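Local coordinates for protein nodulation fucosyltransferase NodZ (PDB 3SIX) that is a nodulation fucosyltransferase, an enzyme of the GT-B glycosyltransferase clan, at residues F85-N90 against R108-E113. Residues are numbered along the deposited sequence; the frame is centred on the assembly and turned at random.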
ATOM      1  N   PHE A  85      12.707 -20.027  -7.982  1.00 51.01           N
ATOM      2  CA  PHE A  85      11.281 -20.207  -8.224  1.00 52.65           C
ATOM      3  C   PHE A  85      10.602 -18.817  -8.256  1.00 50.96           C
ATOM      4  O   PHE A  85      10.983 -17.954  -7.486  1.00 50.27           O
ATOM      5  CB  PHE A  85      10.653 -21.028  -7.099  1.00 54.13           C
ATOM      6  CG  PHE A  85       9.230 -21.389  -7.364  1.00 55.69           C
ATOM      7  CD1 PHE A  85       8.210 -20.545  -6.974  1.00 47.10           C
ATOM      8  CD2 PHE A  85       8.918 -22.558  -8.048  1.00 57.22           C
ATOM      9  CE1 PHE A  85       6.885 -20.868  -7.232  1.00 52.43           C
ATOM     10  CE2 PHE A  85       7.592 -22.887  -8.339  1.00 54.31           C
ATOM     11  CZ  PHE A  85       6.578 -22.054  -7.940  1.00 53.06           C
ATOM     12  N   PRO A  86       9.611 -18.594  -9.149  1.00 50.91           N
ATOM     13  CA  PRO A  86       9.114 -19.460 -10.257  1.00 52.58           C
ATOM     14  C   PRO A  86      10.198 -19.849 -11.261  1.00 52.84           C
ATOM     15  O   PRO A  86      11.257 -19.211 -11.335  1.00 51.58           O
ATOM     16  CB  PRO A  86       8.073 -18.595 -10.939  1.00 51.83           C
ATOM     17  CG  PRO A  86       7.601 -17.644  -9.825  1.00 51.58           C
ATOM     18  CD  PRO A  86       8.820 -17.360  -9.016  1.00 49.09           C
ATOM     19  N   ARG A  87       9.939 -20.875 -12.047  1.00 54.76           N
ATOM     20  CA  ARG A  87      11.011 -21.473 -12.824  1.00 57.10           C
ATOM     21  C   ARG A  87      11.513 -20.614 -13.973  1.00 56.35           C
ATOM     22  O   ARG A  87      12.592 -20.870 -14.471  1.00 57.41           O
ATOM     23  CB  ARG A  87      10.638 -22.876 -13.295  1.00 60.07           C
ATOM     24  CG  ARG A  87       9.440 -22.985 -14.191  1.00 67.48           C
ATOM     25  CD  ARG A  87       9.029 -24.471 -14.309  0.75 78.59           C
ATOM     26  NE  ARG A  87       8.082 -24.724 -15.394  0.75 83.44           N
ATOM     27  CZ  ARG A  87       6.776 -24.438 -15.356  0.75 86.35           C
ATOM     28  NH1 ARG A  87       6.222 -23.856 -14.287  0.75 78.24           N
ATOM     29  NH2 ARG A  87       6.016 -24.728 -16.411  0.75 89.92           N
ATOM     30  N   TRP A  88      10.739 -19.598 -14.365  1.00 55.13           N
ATOM     31  CA  TRP A  88      11.160 -18.575 -15.345  1.00 54.24           C
ATOM     32  C   TRP A  88      12.495 -17.941 -14.952  1.00 52.40           C
ATOM     33  O   TRP A  88      13.314 -17.623 -15.797  1.00 52.01           O
ATOM     34  CB  TRP A  88      10.097 -17.476 -15.388  1.00 53.77           C
ATOM     35  CG  TRP A  88      10.224 -16.491 -16.467  1.00 53.06           C
ATOM     36  CD1 TRP A  88       9.713 -16.601 -17.739  1.00 57.34           C
ATOM     37  CD2 TRP A  88      10.831 -15.196 -16.395  1.00 52.99           C
ATOM     38  NE1 TRP A  88       9.995 -15.474 -18.464  1.00 51.37           N
ATOM     39  CE2 TRP A  88      10.674 -14.589 -17.672  1.00 49.87           C
ATOM     40  CE3 TRP A  88      11.493 -14.486 -15.384  1.00 49.29           C
ATOM     41  CZ2 TRP A  88      11.168 -13.314 -17.963  1.00 48.53           C
ATOM     42  CZ3 TRP A  88      11.966 -13.218 -15.662  1.00 48.53           C
ATOM     43  CH2 TRP A  88      11.797 -12.635 -16.944  1.00 47.81           C
ATOM     44  N   TRP A  89      12.701 -17.766 -13.655  1.00 51.04           N
ATOM     45  CA  TRP A  89      13.882 -17.051 -13.164  1.00 50.41           C
ATOM     46  C   TRP A  89      15.202 -17.840 -13.350  1.00 51.64           C
ATOM     47  O   TRP A  89      16.285 -17.289 -13.204  1.00 51.78           O
ATOM     48  CB  TRP A  89      13.628 -16.581 -11.719  1.00 49.33           C
ATOM     49  CG  TRP A  89      12.623 -15.437 -11.721  1.00 45.07           C
ATOM     50  CD1 TRP A  89      11.259 -15.532 -11.675  1.00 46.38           C
ATOM     51  CD2 TRP A  89      12.923 -14.049 -11.860  1.00 44.81           C
ATOM     52  NE1 TRP A  89      10.689 -14.286 -11.756  1.00 44.71           N
ATOM     53  CE2 TRP A  89      11.693 -13.354 -11.869  1.00 46.44           C
ATOM     54  CE3 TRP A  89      14.115 -13.322 -11.970  1.00 46.97           C
ATOM     55  CZ2 TRP A  89      11.628 -11.968 -11.977  1.00 47.61           C
ATOM     56  CZ3 TRP A  89      14.051 -11.950 -12.064  1.00 47.03           C
ATOM     57  CH2 TRP A  89      12.820 -11.278 -12.088  1.00 47.91           C
ATOM     58  N   ASN A  90      15.081 -19.108 -13.729  1.00 52.41           N
ATOM     59  CA  ASN A  90      16.223 -19.913 -14.128  1.00 54.63           C
ATOM     60  C   ASN A  90      16.658 -19.730 -15.571  1.00 54.18           C
ATOM     61  O   ASN A  90      17.665 -20.269 -15.914  1.00 54.22           O
ATOM     62  CB  ASN A  90      15.920 -21.405 -13.924  1.00 56.59           C
ATOM     63  CG  ASN A  90      15.691 -21.732 -12.461  1.00 58.10           C
ATOM     64  OD1 ASN A  90      16.578 -21.513 -11.646  1.00 57.44           O
ATOM     65  ND2 ASN A  90      14.488 -22.211 -12.121  1.00 54.49           N
ATOM     66  N   ARG A 108       2.067 -15.029 -10.423  1.00 50.82           N
ATOM     67  CA  ARG A 108       1.167 -14.812  -9.269  1.00 50.90           C
ATOM     68  C   ARG A 108       0.475 -16.130  -8.905  1.00 52.91           C
ATOM     69  O   ARG A 108       0.460 -16.538  -7.764  1.00 53.09           O
ATOM     70  CB  ARG A 108       0.105 -13.750  -9.600  1.00 50.94           C
ATOM     71  CG  ARG A 108      -0.969 -13.512  -8.533  1.00 49.22           C
ATOM     72  CD  ARG A 108      -2.146 -12.703  -9.132  1.00 56.52           C
ATOM     73  NE  ARG A 108      -2.779 -13.512 -10.205  1.00 76.82           N
ATOM     74  CZ  ARG A 108      -3.317 -13.055 -11.349  1.00 81.69           C
ATOM     75  NH1 ARG A 108      -3.351 -11.747 -11.650  1.00 79.54           N
ATOM     76  NH2 ARG A 108      -3.829 -13.932 -12.212  1.00 81.52           N
ATOM     77  N   ASP A 109      -0.092 -16.782  -9.910  1.00 54.51           N
ATOM     78  CA  ASP A 109      -0.783 -18.065  -9.741  1.00 56.83           C
ATOM     79  C   ASP A 109       0.161 -19.163  -9.263  1.00 56.13           C
ATOM     80  O   ASP A 109      -0.199 -19.960  -8.434  1.00 56.85           O
ATOM     81  CB  ASP A 109      -1.437 -18.489 -11.064  1.00 58.97           C
ATOM     82  CG  ASP A 109      -2.600 -17.577 -11.477  1.00 64.72           C
ATOM     83  OD1 ASP A 109      -2.939 -16.629 -10.719  1.00 72.80           O
ATOM     84  OD2 ASP A 109      -3.191 -17.833 -12.565  1.00 73.79           O
ATOM     85  N   GLU A 110       1.371 -19.213  -9.800  1.00 55.82           N
ATOM     86  CA  GLU A 110       2.341 -20.237  -9.372  1.00 55.79           C
ATOM     87  C   GLU A 110       2.779 -20.012  -7.936  1.00 53.93           C
ATOM     88  O   GLU A 110       2.810 -20.949  -7.163  1.00 54.96           O
ATOM     89  CB  GLU A 110       3.544 -20.292 -10.306  1.00 54.82           C
ATOM     90  CG  GLU A 110       3.199 -20.827 -11.702  1.00 57.57           C
ATOM     91  CD  GLU A 110       4.388 -20.785 -12.692  1.00 62.81           C
ATOM     92  OE1 GLU A 110       4.432 -21.625 -13.619  1.00 72.02           O
ATOM     93  OE2 GLU A 110       5.283 -19.927 -12.547  1.00 62.29           O
ATOM     94  N   LEU A 111       3.114 -18.771  -7.583  1.00 51.71           N
ATOM     95  CA  LEU A 111       3.445 -18.428  -6.198  1.00 50.57           C
ATOM     96  C   LEU A 111       2.279 -18.747  -5.218  1.00 52.12           C
ATOM     97  O   LEU A 111       2.495 -19.282  -4.134  1.00 52.24           O
ATOM     98  CB  LEU A 111       3.826 -16.955  -6.109  1.00 47.78           C
ATOM     99  CG  LEU A 111       5.236 -16.582  -6.591  1.00 49.90           C
ATOM    100  CD1 LEU A 111       5.343 -15.057  -6.801  1.00 41.96           C
ATOM    101  CD2 LEU A 111       6.353 -17.121  -5.608  1.00 47.13           C
ATOM    102  N   THR A 112       1.051 -18.428  -5.617  1.00 53.42           N
ATOM    103  CA  THR A 112      -0.146 -18.756  -4.822  1.00 55.33           C
ATOM    104  C   THR A 112      -0.272 -20.248  -4.541  1.00 58.54           C
ATOM    105  O   THR A 112      -0.491 -20.656  -3.397  1.00 60.75           O
ATOM    106  CB  THR A 112      -1.405 -18.237  -5.524  1.00 56.79           C
ATOM    107  OG1 THR A 112      -1.288 -16.809  -5.647  1.00 53.23           O
ATOM    108  CG2 THR A 112      -2.713 -18.600  -4.743  1.00 55.38           C
ATOM    109  N   GLU A 113      -0.102 -21.069  -5.569  1.00 60.51           N
ATOM    110  CA  GLU A 113      -0.069 -22.531  -5.414  1.00 63.18           C
ATOM    111  C   GLU A 113       1.024 -22.905  -4.396  1.00 62.68           C
ATOM    112  O   GLU A 113       0.758 -23.606  -3.422  1.00 62.96           O
ATOM    113  CB  GLU A 113       0.192 -23.181  -6.784  1.00 64.70           C
ATOM    114  CG  GLU A 113       0.066 -24.708  -6.846  1.00 71.43           C
ATOM    115  CD  GLU A 113       0.321 -25.268  -8.245  1.00 77.20           C
ATOM    116  OE1 GLU A 113       1.191 -24.709  -8.968  1.00 74.88           O
ATOM    117  OE2 GLU A 113      -0.344 -26.270  -8.605  1.00 81.49           O
TER
HETATM  118  O   HOH W   1       7.444 -19.628 -14.321  1.00 47.18           O
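P86 and E110 mark the closest backbone approach, their CA atoms 6.9 Å apart, where the end of strand 84-85 and the 3-10 turn 87-90, joined through the cis peptide bond before P86, meet the side of helix 101-116. E110 reaches across with CG anti to its carbonyl carbon and an extended chain, which carries its carboxylate to the start of the turn. There E110 OE1 takes R87 NH1 at 2.9 Å, forming a salt bridge; its hydrogen-bond component is weak, the N-H...O angle being only 122°. The guanidinium and carboxylate planes are turned 46° apart. The other oxygen, E110 OE2, lies 3.5 Å from P86 CB and accepts from a water at 2.8 Å. That water in turn accepts a longer bond from W88 N, so the carboxylate is tied to the turn by both its oxygens, directly and through solvent. The rest of the contact is largely apolar. The F85 ring, swung out with CG anti to the backbone N (chi1 -173°), offers its edge to the helix: CE1 lies 4.1 Å from L111 CD2, and CZ 4.0 Å from E110 O. L111 also meets P86, CG to CG at 4.1 Å, the two side chains crossing nearly perpendicularly. In the fold, the contact packs helix 101-116 against the edge strand 84-85 of the largely parallel N-terminal sheet, consistent with the Rossmann-like domain of a GT-B enzyme: F85 pairs through its backbone with T125 and V127, and its side chain and L111 both touch I126 of strand 125-128.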